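Local coordinates for Hsp70/Hsp90 co-chaperone CNS1 (Saccharomyces cerevisiae, PDB 6HFM), which serves as a co-chaperone that binds Hsp90 and the Hsp70 SSA1 and stimulates the SSA1 ATPase, and is represented here by its C-terminal wheel domain, at residues A[21-26]-A[134-139]; A[33-38]-A[45-50]; A[51-56]-A[139-144]; A[104-109]-A[162-167]. All coordinates share one frame; numbering follows the deposited sequence.

Contact 1. Residues A[21-26]-A[134-139]; sequences IKTHSP and LFDNAL
Two backbone hydrogen bonds join Ile-21 to the chain of Leu-134 and Asp-136: Ile-21 N donates to Leu-134 O at 2.9 Å, and Ile-21 O accepts from Asp-136 N at 2.9 Å. Because the bonds go to the residues flanking Phe-135, the Ile-21/Phe-135 pair meets the definition of a parallel bridge.

The side-chain hydrogen bonds belong to the Asp-136 carboxylate, which holds Thr-23 through both oxygens. OD1 of Asp-136 takes the backbone N-H of Thr-23 in a nearly straight bond (2.9 Å, 171°), on its syn side but 24° out of the carboxylate plane. Thr-23 OG1 donates to the syn lone pair of Asp-136 OD2, at 2.6 Å; chi1 of 68° sets this hydroxyl between its own N and carbonyl carbon, facing the carboxylate. With an alanine here instead of Asp-136, the amide and hydroxyl of Thr-23 are likely to lose their shared acceptor, leaving the threonine side chain freer to turn.

Apolar contact centres on the Phe-135 ring, where Ile-21 CG2 lies 3.8 Å from CE1 of Phe-135 and Thr-23 CG2 approaches the edge.

The arrangement is a minimal two-stranded parallel sheet, 20-21 with 134-135, extended by an aspartate that binds the following loop.

Contact 2. Residues A[33-38]-A[45-50]; sequences GKIRLE and SQLIYP
Arg-36 and Ile-48 form the hydrogen-bonded pair of an antiparallel beta hairpin made by strands 36-37 and 47-55. Ile-48 N donates to Arg-36 O at 2.8 Å, while Arg-36 N reaches Ile-48 O at 3.1 Å. Glu-38 N adds a third bond to Gln-46 O (2.9 Å), so that bonds flank the non-hydrogen-bonded pair Leu-37/Leu-47 on both sides.

On the Arg-36/Ile-48 face the two side chains run side by side, and Ile-48 CD1 sits 3.5 Å above the guanidinium plane of Arg-36, offset toward its rim. On the other face Ile-35 CG1 meets Leu-47 CD1 at 4.0 Å. Chi1 of 178° carries CG1 of Ile-35 away from its own N, and the extended chain ends with CD1 at the edge of the Tyr-49 ring. Removing the Ile-35 branch that touches both, as a glycine in its place does, is likely to leave a gap between Leu-47 and the Tyr-49 ring.

Farther out, Glu-66 of strand 60-68 forms a salt bridge with NH1 of Arg-36, and helix 4-15 packs on Ile-35, Leu-37 and Leu-47. Near the turn, Ser-45 OG bonds to Asp-42 O and Asp-39 N. There a water links the strands, donating to Glu-38 OE2 at 2.8 Å and accepting from Gln-46 N at 3.0 Å.

Contact 3. Residues A[51-56]-A[139-144]; sequences ALIMYP and LKIYIV
Ile-53 and Ile-143 both set CG1 anti to the carbonyl carbon, beside the backbone N, and this brings CG2 of Ile-53 against CD1 of Ile-143 at 3.4 Å, tighter than usual for two carbons. Between Leu-139 and Ile-143 on the same strand and the same face, Ile-141 turns its CG1 between its own N and carbonyl carbon (chi1 72°) and meets Ile-53 CG1 at 3.9 Å. Ala-51 CB rests on Leu-139 CB, and the ring of Tyr-55 lies alongside Ile-143 with CE1 near CB.

On the reverse face Met-54 runs beside Tyr-142, its CB 3.6 Å from CD1 of the ring. Lys-140 NZ donates to Tyr-142 OH at 2.7 Å, a bond made within strand 139-145. Trp-156 meets the Tyr-142 ring edge to face.

Four backbone bonds fix the register. Leu-52 N donates to Leu-139 O, and Leu-52 O then accepts from Ile-141 N at 3.0 Å. One step further, Met-54 N donates to Ile-141 O at 2.8 Å, and Met-54 O accepts from Ile-143 N at 2.9 Å.

With axes 4.6 Å apart and 14° from parallel, and helix 73-82 covering Ile-53, Ile-141 and Ile-143, this is the parallel central pair of the mixed sheet in the wheel domain.

Contact 4. Residues A[104-109]-A[162-167]; sequences FMETKA and LERRSV
Glu-106 is a buried carboxylate shared by two consecutive arginines, one on each oxygen. Arg-165 NH2 donates to Glu-106 OE2 at 2.9 Å, on the anti side and out of the carboxylate plane, with the two flat groups only 24° apart. Arg-164 NH2 reaches Glu-106 OE1 at 2.9 Å, but the bond is weak and the planes stand 85° apart. A water donates to Glu-106 OE2 at 2.6 Å and accepts from Arg-165 NE, closing a second route between the same groups.

Extended from CG to NE, Arg-165 carries its guanidinium to the end of strand 101-106, where the rim also meets main-chain carbonyls: NH2 of Arg-165 donates to Thr-107 O at 3.1 Å and NH1 to Lys-108 O at 2.8 Å. One guanidinium face carries Leu-162 CD2, 3.6 Å above its centre. Edge bonds and this methyl together should restrain rotation of the group.

Lys-140 of strand 139-145 forms a further salt bridge with Glu-106 OE1, so three cationic side chains probably stabilise the carboxylate as an anion. The network thereby fastens the C-terminal tail after helix 158-163 to the end of strand 101-106, beside Phe-135 of strand 134-135.

Contact 3 is the buried one, about 6 Å from the chain centre to its own, and relies on backbone bonds and aliphatic packing; contact 4 is a surface contact built round a buried glutamate, by salt bridges and arginine-carbonyl bonds. Contacts 1 and 2 are partly buried: contact 1 adds an aspartate carboxylate to a short parallel bridge, and contact 2 is a hairpin with polar side chains on its Arg-36 face. Contacts 2 and 3 use successive parts of strand 47-55, the first antiparallel, the second parallel, while contacts 1 and 3 share Leu-139, whose N lies 2.8 Å from Pro-50 O of contact 2. Contact 4 meets contact 3 through Phe-104 O and Tyr-142 N.

Contact 1. Residues A[21-26]-A[134-139]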
loop_
_atom_site.group_PDB
_atom_site.type_symbol
_atom_site.label_atom_id
_atom_site.label_comp_id
_atom_site.label_asym_id
_atom_site.label_seq_id
_atom_site.Cartn_x
_atom_site.Cartn_y
_atom_site.Cartn_z
ATOM N N ILE A 21 -10.290 3.843 -3.511
ATOM C CA ILE A 21 -11.424 3.299 -2.770
ATOM C C ILE A 21 -11.494 4.000 -1.412
ATOM O O ILE A 21 -10.542 3.945 -0.638
ATOM C CB ILE A 21 -11.273 1.773 -2.549
ATOM C CG1 ILE A 21 -11.228 1.010 -3.890
ATOM C CG2 ILE A 21 -12.392 1.224 -1.663
ATOM C CD1 ILE A 21 -12.439 1.168 -4.780
ATOM N N LYS A 22 -12.629 4.637 -1.122
ATOM C CA LYS A 22 -12.844 5.249 0.189
ATOM C C LYS A 22 -13.421 4.220 1.162
ATOM O O LYS A 22 -14.285 3.411 0.784
ATOM C CB LYS A 22 -13.735 6.484 0.073
ATOM C CG LYS A 22 -13.021 7.613 -0.654
ATOM C CD LYS A 22 -13.915 8.803 -0.922
ATOM C CE LYS A 22 -13.162 9.831 -1.749
ATOM N NZ LYS A 22 -13.921 11.095 -1.891
ATOM N N THR A 23 -12.913 4.237 2.396
ATOM C CA THR A 23 -13.354 3.319 3.451
ATOM C C THR A 23 -14.098 4.098 4.528
ATOM O O THR A 23 -13.947 5.319 4.644
ATOM C CB THR A 23 -12.181 2.502 4.055
ATOM O OG1 THR A 23 -11.299 3.346 4.801
ATOM C CG2 THR A 23 -11.408 1.777 2.959
ATOM N N HIS A 24 -14.930 3.397 5.296
ATOM C CA HIS A 24 -15.775 4.079 6.289
ATOM C C HIS A 24 -14.996 4.532 7.521
ATOM O O HIS A 24 -15.302 5.589 8.084
ATOM C CB HIS A 24 -17.037 3.268 6.664
ATOM C CG HIS A 24 -16.780 1.912 7.249
ATOM N ND1 HIS A 24 -16.312 1.722 8.531
ATOM C CD2 HIS A 24 -17.002 0.674 6.743
ATOM C CE1 HIS A 24 -16.220 0.425 8.777
ATOM N NE2 HIS A 24 -16.635 -0.233 7.708
ATOM N N SER A 25 -13.977 3.766 7.912
ATOM C CA SER A 25 -13.242 4.027 9.150
ATOM C C SER A 25 -11.723 4.018 8.935
ATOM O O SER A 25 -11.018 3.184 9.508
ATOM C CB SER A 25 -13.660 3.004 10.204
ATOM O OG SER A 25 -15.053 3.108 10.451
ATOM N N PRO A 26 -11.216 4.965 8.120
ATOM C CA PRO A 26 -9.767 5.071 7.940
ATOM C C PRO A 26 -9.082 5.439 9.256
ATOM O O PRO A 26 -9.676 6.135 10.090
ATOM C CB PRO A 26 -9.624 6.189 6.902
ATOM C CG PRO A 26 -10.843 7.021 7.069
ATOM C CD PRO A 26 -11.926 6.037 7.396
ATOM N N LEU A 134 -5.463 2.558 -4.536
ATOM C CA LEU A 134 -5.244 3.275 -3.290
ATOM C C LEU A 134 -6.492 3.118 -2.416
ATOM O O LEU A 134 -7.613 2.959 -2.922
ATOM C CB LEU A 134 -4.977 4.764 -3.542
ATOM C CG LEU A 134 -3.709 5.158 -4.306
ATOM C CD1 LEU A 134 -3.680 6.667 -4.496
ATOM C CD2 LEU A 134 -2.463 4.685 -3.582
ATOM N N PHE A 135 -6.275 3.149 -1.101
ATOM C CA PHE A 135 -7.349 3.166 -0.118
ATOM C C PHE A 135 -7.232 4.473 0.656
ATOM O O PHE A 135 -6.208 4.728 1.286
ATOM C CB PHE A 135 -7.277 1.925 0.783
ATOM C CG PHE A 135 -7.727 0.667 0.089
ATOM C CD1 PHE A 135 -9.049 0.246 0.170
ATOM C CD2 PHE A 135 -6.846 -0.064 -0.699
ATOM C CE1 PHE A 135 -9.477 -0.893 -0.502
ATOM C CE2 PHE A 135 -7.270 -1.196 -1.375
ATOM C CZ PHE A 135 -8.588 -1.611 -1.277
ATOM N N ASP A 136 -8.260 5.324 0.556
ATOM C CA ASP A 136 -8.261 6.646 1.194
ATOM C C ASP A 136 -7.039 7.477 0.764
ATOM O O ASP A 136 -6.402 8.145 1.579
ATOM C CB ASP A 136 -8.338 6.478 2.718
ATOM C CG ASP A 136 -9.489 5.587 3.132
ATOM O OD1 ASP A 136 -10.652 5.987 2.896
ATOM O OD2 ASP A 136 -9.237 4.491 3.683
ATOM N N ASN A 137 -6.734 7.409 -0.534
ATOM C CA ASN A 137 -5.604 8.122 -1.151
ATOM C C ASN A 137 -4.249 7.785 -0.527
ATOM O O ASN A 137 -3.355 8.627 -0.457
ATOM C CB ASN A 137 -5.859 9.649 -1.190
ATOM C CG ASN A 137 -6.668 10.087 -2.404
ATOM O OD1 ASN A 137 -6.660 9.442 -3.460
ATOM N ND2 ASN A 137 -7.357 11.207 -2.259
ATOM N N ALA A 138 -4.101 6.530 -0.110
ATOM C CA ALA A 138 -2.860 6.023 0.471
ATOM C C ALA A 138 -2.618 4.574 0.059
ATOM O O ALA A 138 -3.558 3.821 -0.222
ATOM C CB ALA A 138 -2.894 6.141 1.988
ATOM N N LEU A 139 -1.347 4.183 0.006
ATOM C CA LEU A 139 -0.989 2.782 -0.200
ATOM C C LEU A 139 -1.400 1.964 1.019
ATOM O O LEU A 139 -1.386 2.463 2.143
ATOM C CB LEU A 139 0.522 2.622 -0.417
ATOM C CG LEU A 139 1.106 3.238 -1.683
ATOM C CD1 LEU A 139 2.626 3.268 -1.599
ATOM C CD2 LEU A 139 0.620 2.487 -2.920
#

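Contact 2. Residues A[33-38]-A[45-50]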
loop_
_atom_site.group_PDB
_atom_site.type_symbol
_atom_site.label_atom_id
_atom_site.label_comp_id
_atom_site.label_asym_id
_atom_site.label_seq_id
_atom_site.Cartn_x
_atom_site.Cartn_y
_atom_site.Cartn_z
ATOM N N GLY A 33 -5.068 13.812 4.868
ATOM C CA GLY A 33 -5.259 13.528 3.441
ATOM C C GLY A 33 -4.117 14.008 2.557
ATOM O O GLY A 33 -4.354 14.533 1.463
ATOM N N LYS A 34 -2.886 13.811 3.025
ATOM C CA LYS A 34 -1.692 14.307 2.328
ATOM C C LYS A 34 -1.331 13.431 1.127
ATOM O O LYS A 34 -0.756 12.360 1.279
ATOM C CB LYS A 34 -0.498 14.381 3.280
ATOM C CG LYS A 34 -0.592 15.477 4.330
ATOM C CD LYS A 34 0.639 15.459 5.226
ATOM C CE LYS A 34 0.735 16.702 6.097
ATOM N NZ LYS A 34 1.887 16.616 7.040
ATOM N N ILE A 35 -1.700 13.895 -0.057
ATOM C CA ILE A 35 -1.272 13.300 -1.328
ATOM C C ILE A 35 -0.997 14.489 -2.242
ATOM O O ILE A 35 -1.764 15.455 -2.243
ATOM C CB ILE A 35 -2.330 12.319 -1.920
ATOM C CG1 ILE A 35 -1.867 11.742 -3.271
ATOM C CG2 ILE A 35 -3.701 12.974 -2.048
ATOM C CD1 ILE A 35 -2.687 10.557 -3.754
ATOM N N ARG A 36 0.115 14.451 -2.974
ATOM C CA ARG A 36 0.515 15.604 -3.792
ATOM C C ARG A 36 1.513 15.242 -4.882
ATOM O O ARG A 36 2.223 14.243 -4.777
ATOM C CB ARG A 36 1.124 16.700 -2.901
ATOM C CG ARG A 36 2.501 16.379 -2.340
ATOM C CD ARG A 36 2.969 17.463 -1.377
ATOM N NE ARG A 36 4.429 17.569 -1.356
ATOM C CZ ARG A 36 5.253 16.707 -0.759
ATOM N NH1 ARG A 36 4.787 15.639 -0.113
ATOM N NH2 ARG A 36 6.567 16.912 -0.811
ATOM N N LEU A 37 1.545 16.078 -5.917
ATOM C CA LEU A 37 2.645 16.107 -6.878
ATOM C C LEU A 37 3.787 16.904 -6.266
ATOM O O LEU A 37 3.553 17.965 -5.678
ATOM C CB LEU A 37 2.199 16.770 -8.183
ATOM C CG LEU A 37 1.151 16.000 -8.994
ATOM C CD1 LEU A 37 0.478 16.907 -10.021
ATOM C CD2 LEU A 37 1.780 14.793 -9.672
ATOM N N GLU A 38 5.012 16.405 -6.421
ATOM C CA GLU A 38 6.200 17.075 -5.872
ATOM C C GLU A 38 6.286 18.522 -6.355
ATOM O O GLU A 38 6.577 19.424 -5.570
ATOM C CB GLU A 38 7.473 16.303 -6.219
ATOM C CG GLU A 38 8.685 16.738 -5.415
ATOM C CD GLU A 38 9.834 15.744 -5.467
ATOM O OE1 GLU A 38 10.677 15.790 -4.543
ATOM O OE2 GLU A 38 9.909 14.928 -6.420
ATOM N N SER A 45 5.869 15.332 -12.501
ATOM C CA SER A 45 6.652 15.234 -11.272
ATOM C C SER A 45 6.149 14.055 -10.446
ATOM O O SER A 45 5.083 13.493 -10.723
ATOM C CB SER A 45 6.614 16.544 -10.476
ATOM O OG SER A 45 5.338 16.833 -9.947
ATOM N N GLN A 46 6.932 13.662 -9.449
ATOM C CA GLN A 46 6.619 12.459 -8.680
ATOM C C GLN A 46 5.384 12.665 -7.811
ATOM O O GLN A 46 5.319 13.607 -7.025
ATOM C CB GLN A 46 7.805 12.036 -7.814
ATOM C CG GLN A 46 9.021 11.624 -8.623
ATOM C CD GLN A 46 10.255 11.397 -7.772
ATOM O OE1 GLN A 46 10.185 10.797 -6.695
ATOM N NE2 GLN A 46 11.402 11.868 -8.260
ATOM N N LEU A 47 4.397 11.794 -7.997
ATOM C CA LEU A 47 3.257 11.685 -7.092
ATOM C C LEU A 47 3.718 11.045 -5.784
ATOM O O LEU A 47 4.400 10.019 -5.793
ATOM C CB LEU A 47 2.149 10.856 -7.734
ATOM C CG LEU A 47 0.824 10.738 -6.977
ATOM C CD1 LEU A 47 0.164 12.090 -6.754
ATOM C CD2 LEU A 47 -0.124 9.800 -7.711
ATOM N N ILE A 48 3.341 11.665 -4.668
ATOM C CA ILE A 48 3.765 11.244 -3.331
ATOM C C ILE A 48 2.504 10.955 -2.512
ATOM O O ILE A 48 1.631 11.821 -2.403
ATOM C CB ILE A 48 4.596 12.347 -2.649
ATOM C CG1 ILE A 48 5.874 12.628 -3.450
ATOM C CG2 ILE A 48 4.977 11.946 -1.230
ATOM C CD1 ILE A 48 6.532 13.954 -3.131
ATOM N N TYR A 49 2.421 9.753 -1.938
ATOM C CA TYR A 49 1.273 9.356 -1.105
ATOM C C TYR A 49 1.739 8.666 0.179
ATOM O O TYR A 49 2.852 8.142 0.226
ATOM C CB TYR A 49 0.273 8.462 -1.864
ATOM C CG TYR A 49 0.801 7.676 -3.057
ATOM C CD1 TYR A 49 1.844 6.770 -2.919
ATOM C CD2 TYR A 49 0.215 7.814 -4.327
ATOM C CE1 TYR A 49 2.323 6.049 -4.006
ATOM C CE2 TYR A 49 0.682 7.089 -5.414
ATOM C CZ TYR A 49 1.735 6.209 -5.251
ATOM O OH TYR A 49 2.198 5.482 -6.326
ATOM N N PRO A 50 0.887 8.657 1.222
ATOM C CA PRO A 50 1.233 7.913 2.424
ATOM C C PRO A 50 1.108 6.407 2.203
ATOM O O PRO A 50 0.507 5.966 1.217
ATOM C CB PRO A 50 0.193 8.394 3.456
ATOM C CG PRO A 50 -0.628 9.443 2.777
ATOM C CD PRO A 50 -0.479 9.189 1.314
HETATM O O HOH W 1 9.428 15.276 -9.134
#

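Contact 3. Residues A[51-56]-A[139-144]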
loop_
_atom_site.group_PDB
_atom_site.type_symbol
_atom_site.label_atom_id
_atom_site.label_comp_id
_atom_site.label_asym_id
_atom_site.label_seq_id
_atom_site.Cartn_x
_atom_site.Cartn_y
_atom_site.Cartn_z
ATOM N N ALA A 51 1.660 5.633 3.134
ATOM C CA ALA A 51 1.546 4.174 3.119
ATOM C C ALA A 51 1.239 3.606 4.497
ATOM O O ALA A 51 1.862 3.993 5.497
ATOM C CB ALA A 51 2.820 3.546 2.579
ATOM N N LEU A 52 0.266 2.693 4.537
ATOM C CA LEU A 52 0.027 1.825 5.682
ATOM C C LEU A 52 0.668 0.478 5.374
ATOM O O LEU A 52 0.373 -0.130 4.341
ATOM C CB LEU A 52 -1.474 1.650 5.924
ATOM C CG LEU A 52 -2.220 2.884 6.424
ATOM C CD1 LEU A 52 -3.723 2.660 6.369
ATOM C CD2 LEU A 52 -1.800 3.241 7.842
ATOM N N ILE A 53 1.551 0.018 6.263
ATOM C CA ILE A 53 2.248 -1.255 6.083
ATOM C C ILE A 53 1.774 -2.182 7.195
ATOM O O ILE A 53 2.097 -1.972 8.360
ATOM C CB ILE A 53 3.789 -1.088 6.088
ATOM C CG1 ILE A 53 4.220 -0.080 5.004
ATOM C CG2 ILE A 53 4.485 -2.423 5.851
ATOM C CD1 ILE A 53 4.502 1.302 5.537
ATOM N N MET A 54 0.994 -3.193 6.819
ATOM C CA MET A 54 0.356 -4.104 7.766
ATOM C C MET A 54 1.209 -5.357 7.940
ATOM O O MET A 54 1.710 -5.910 6.960
ATOM C CB MET A 54 -1.032 -4.525 7.264
ATOM C CG MET A 54 -1.918 -3.399 6.744
ATOM S SD MET A 54 -2.157 -2.052 7.916
ATOM C CE MET A 54 -3.035 -2.892 9.230
ATOM N N TYR A 55 1.361 -5.800 9.188
ATOM C CA TYR A 55 2.000 -7.077 9.514
ATOM C C TYR A 55 0.948 -7.929 10.229
ATOM O O TYR A 55 0.965 -8.035 11.461
ATOM C CB TYR A 55 3.232 -6.857 10.403
ATOM C CG TYR A 55 4.205 -5.819 9.888
ATOM C CD1 TYR A 55 5.133 -6.132 8.891
ATOM C CD2 TYR A 55 4.206 -4.522 10.399
ATOM C CE1 TYR A 55 6.031 -5.186 8.422
ATOM C CE2 TYR A 55 5.104 -3.573 9.938
ATOM C CZ TYR A 55 6.010 -3.905 8.946
ATOM O OH TYR A 55 6.895 -2.962 8.477
ATOM N N PRO A 56 0.012 -8.528 9.465
ATOM C CA PRO A 56 -1.147 -9.189 10.094
ATOM C C PRO A 56 -0.805 -10.367 11.015
ATOM O O PRO A 56 -1.501 -10.571 12.019
ATOM C CB PRO A 56 -2.001 -9.640 8.897
ATOM C CG PRO A 56 -1.085 -9.613 7.717
ATOM C CD PRO A 56 -0.086 -8.535 7.994
ATOM N N LEU A 139 -1.347 4.183 0.006
ATOM C CA LEU A 139 -0.989 2.782 -0.200
ATOM C C LEU A 139 -1.400 1.964 1.019
ATOM O O LEU A 139 -1.386 2.463 2.143
ATOM C CB LEU A 139 0.522 2.622 -0.417
ATOM C CG LEU A 139 1.106 3.238 -1.683
ATOM C CD1 LEU A 139 2.626 3.268 -1.599
ATOM C CD2 LEU A 139 0.620 2.487 -2.920
ATOM N N LYS A 140 -1.790 0.720 0.775
ATOM C CA LYS A 140 -1.979 -0.273 1.832
ATOM C C LYS A 140 -1.318 -1.566 1.359
ATOM O O LYS A 140 -1.693 -2.111 0.322
ATOM C CB LYS A 140 -3.467 -0.489 2.125
ATOM C CG LYS A 140 -3.756 -1.526 3.208
ATOM C CD LYS A 140 -5.198 -1.475 3.708
ATOM C CE LYS A 140 -6.240 -1.755 2.627
ATOM N NZ LYS A 140 -6.198 -3.105 1.988
ATOM N N ILE A 141 -0.312 -2.022 2.099
ATOM C CA ILE A 141 0.413 -3.254 1.761
ATOM C C ILE A 141 0.429 -4.173 2.979
ATOM O O ILE A 141 0.341 -3.707 4.125
ATOM C CB ILE A 141 1.848 -2.983 1.209
ATOM C CG1 ILE A 141 2.819 -2.503 2.288
ATOM C CG2 ILE A 141 1.792 -1.977 0.064
ATOM C CD1 ILE A 141 4.270 -2.519 1.844
ATOM N N TYR A 142 0.524 -5.472 2.708
ATOM C CA TYR A 142 0.608 -6.503 3.737
ATOM C C TYR A 142 1.941 -7.215 3.581
ATOM O O TYR A 142 2.229 -7.768 2.522
ATOM C CB TYR A 142 -0.553 -7.506 3.600
ATOM C CG TYR A 142 -1.924 -6.861 3.684
ATOM C CD1 TYR A 142 -2.588 -6.738 4.903
ATOM C CD2 TYR A 142 -2.540 -6.336 2.545
ATOM C CE1 TYR A 142 -3.837 -6.125 4.989
ATOM C CE2 TYR A 142 -3.788 -5.730 2.616
ATOM C CZ TYR A 142 -4.430 -5.619 3.836
ATOM O OH TYR A 142 -5.662 -5.006 3.892
ATOM N N ILE A 143 2.757 -7.197 4.637
ATOM C CA ILE A 143 4.046 -7.890 4.633
ATOM C C ILE A 143 3.884 -9.167 5.455
ATOM O O ILE A 143 3.581 -9.112 6.650
ATOM C CB ILE A 143 5.179 -6.968 5.146
ATOM C CG1 ILE A 143 5.426 -5.861 4.110
ATOM C CG2 ILE A 143 6.458 -7.760 5.400
ATOM C CD1 ILE A 143 6.474 -4.830 4.485
ATOM N N VAL A 144 4.041 -10.313 4.790
ATOM C CA VAL A 144 3.806 -11.632 5.402
ATOM C C VAL A 144 4.942 -12.587 5.026
ATOM O O VAL A 144 5.255 -12.729 3.853
ATOM C CB VAL A 144 2.462 -12.239 4.927
ATOM C CG1 VAL A 144 2.188 -13.575 5.615
ATOM C CG2 VAL A 144 1.314 -11.274 5.208
#

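Contact 4. Residues A[104-109]-A[162-167]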
loop_
_atom_site.group_PDB
_atom_site.type_symbol
_atom_site.label_atom_id
_atom_site.label_comp_id
_atom_site.label_asym_id
_atom_site.label_seq_id
_atom_site.Cartn_x
_atom_site.Cartn_y
_atom_site.Cartn_z
ATOM N N PHE A 104 1.773 -8.319 -0.275
ATOM C CA PHE A 104 0.446 -8.445 -0.871
ATOM C C PHE A 104 -0.293 -7.113 -0.846
ATOM O O PHE A 104 -0.074 -6.279 0.034
ATOM C CB PHE A 104 -0.373 -9.530 -0.166
ATOM C CG PHE A 104 0.248 -10.892 -0.246
ATOM C CD1 PHE A 104 0.015 -11.712 -1.339
ATOM C CD2 PHE A 104 1.095 -11.343 0.758
ATOM C CE1 PHE A 104 0.603 -12.961 -1.431
ATOM C CE2 PHE A 104 1.685 -12.595 0.678
ATOM C CZ PHE A 104 1.439 -13.406 -0.422
ATOM N N MET A 105 -1.139 -6.909 -1.853
ATOM C CA MET A 105 -2.014 -5.747 -1.930
ATOM C C MET A 105 -3.413 -6.195 -2.318
ATOM O O MET A 105 -3.579 -7.176 -3.049
ATOM C CB MET A 105 -1.478 -4.739 -2.947
ATOM C CG MET A 105 -0.116 -4.174 -2.550
ATOM S SD MET A 105 0.637 -3.027 -3.726
ATOM C CE MET A 105 -0.322 -1.558 -3.393
ATOM N N GLU A 106 -4.409 -5.473 -1.814
ATOM C CA GLU A 106 -5.807 -5.761 -2.106
ATOM C C GLU A 106 -6.167 -5.238 -3.500
ATOM O O GLU A 106 -5.708 -4.163 -3.902
ATOM C CB GLU A 106 -6.700 -5.127 -1.039
ATOM C CG GLU A 106 -8.176 -5.480 -1.140
ATOM C CD GLU A 106 -9.018 -4.890 -0.015
ATOM O OE1 GLU A 106 -8.475 -4.595 1.078
ATOM O OE2 GLU A 106 -10.243 -4.745 -0.218
ATOM N N THR A 107 -6.988 -5.993 -4.231
ATOM C CA THR A 107 -7.451 -5.580 -5.562
ATOM C C THR A 107 -8.848 -4.964 -5.479
ATOM O O THR A 107 -9.504 -5.028 -4.438
ATOM C CB THR A 107 -7.476 -6.767 -6.547
ATOM O OG1 THR A 107 -8.412 -7.754 -6.097
ATOM C CG2 THR A 107 -6.103 -7.397 -6.678
ATOM N N LYS A 108 -9.318 -4.382 -6.577
ATOM C CA LYS A 108 -10.660 -3.794 -6.599
ATOM C C LYS A 108 -11.740 -4.843 -6.294
ATOM O O LYS A 108 -12.742 -4.529 -5.663
ATOM C CB LYS A 108 -10.954 -3.101 -7.939
ATOM C CG LYS A 108 -12.182 -2.198 -7.874
ATOM C CD LYS A 108 -12.454 -1.467 -9.175
ATOM C CE LYS A 108 -13.770 -0.711 -9.098
ATOM N NZ LYS A 108 -14.086 -0.016 -10.377
ATOM N N ALA A 109 -11.512 -6.089 -6.718
ATOM C CA ALA A 109 -12.437 -7.192 -6.433
ATOM C C ALA A 109 -12.497 -7.601 -4.953
ATOM O O ALA A 109 -13.411 -8.320 -4.555
ATOM C CB ALA A 109 -12.080 -8.402 -7.287
ATOM N N LEU A 162 -14.624 -6.109 1.606
ATOM C CA LEU A 162 -15.579 -5.249 0.904
ATOM C C LEU A 162 -16.453 -4.444 1.882
ATOM O O LEU A 162 -16.838 -3.310 1.579
ATOM C CB LEU A 162 -16.435 -6.070 -0.064
ATOM C CG LEU A 162 -15.670 -6.739 -1.216
ATOM C CD1 LEU A 162 -16.587 -7.696 -1.964
ATOM C CD2 LEU A 162 -15.052 -5.730 -2.176
ATOM N N GLU A 163 -16.714 -5.013 3.058
ATOM C CA GLU A 163 -17.490 -4.336 4.110
ATOM C C GLU A 163 -16.755 -3.159 4.778
ATOM O O GLU A 163 -17.395 -2.322 5.413
ATOM C CB GLU A 163 -17.965 -5.350 5.160
ATOM C CG GLU A 163 -19.138 -6.189 4.672
ATOM C CD GLU A 163 -19.456 -7.389 5.552
ATOM O OE1 GLU A 163 -18.755 -7.626 6.562
ATOM O OE2 GLU A 163 -20.424 -8.106 5.219
ATOM N N ARG A 164 -15.429 -3.092 4.631
ATOM C CA ARG A 164 -14.654 -1.903 5.039
ATOM C C ARG A 164 -14.921 -0.649 4.187
ATOM O O ARG A 164 -14.606 0.468 4.617
ATOM C CB ARG A 164 -13.143 -2.194 5.023
ATOM C CG ARG A 164 -12.673 -3.206 6.057
ATOM C CD ARG A 164 -11.166 -3.149 6.264
ATOM N NE ARG A 164 -10.405 -3.630 5.107
ATOM C CZ ARG A 164 -10.067 -4.901 4.865
ATOM N NH1 ARG A 164 -10.422 -5.895 5.687
ATOM N NH2 ARG A 164 -9.369 -5.187 3.766
ATOM N N ARG A 165 -15.489 -0.828 2.995
ATOM C CA ARG A 165 -15.636 0.247 2.011
ATOM C C ARG A 165 -16.922 1.034 2.228
ATOM O O ARG A 165 -17.881 0.518 2.812
ATOM C CB ARG A 165 -15.601 -0.330 0.595
ATOM C CG ARG A 165 -14.357 -1.172 0.323
ATOM C CD ARG A 165 -14.298 -1.678 -1.103
ATOM N NE ARG A 165 -13.094 -2.483 -1.307
ATOM C CZ ARG A 165 -12.680 -2.972 -2.474
ATOM N NH1 ARG A 165 -13.363 -2.751 -3.596
ATOM N NH2 ARG A 165 -11.569 -3.693 -2.517
ATOM N N SER A 166 -16.936 2.279 1.755
ATOM C CA SER A 166 -18.113 3.148 1.866
ATOM C C SER A 166 -19.279 2.681 0.997
ATOM O O SER A 166 -20.433 2.729 1.437
ATOM C CB SER A 166 -17.755 4.591 1.511
ATOM O OG SER A 166 -16.873 5.123 2.476
ATOM N N VAL A 167 -18.983 2.246 -0.229
ATOM C CA VAL A 167 -20.028 1.803 -1.170
ATOM C C VAL A 167 -19.836 0.329 -1.543
ATOM O O VAL A 167 -20.739 -0.319 -2.079
ATOM C CB VAL A 167 -20.109 2.751 -2.393
ATOM C CG1 VAL A 167 -18.864 2.700 -3.278
ATOM C CG2 VAL A 167 -21.385 2.538 -3.197
ATOM O OXT VAL A 167 -18.787 -0.268 -1.280
HETATM O O HOH W 2 -11.513 -2.924 1.177
#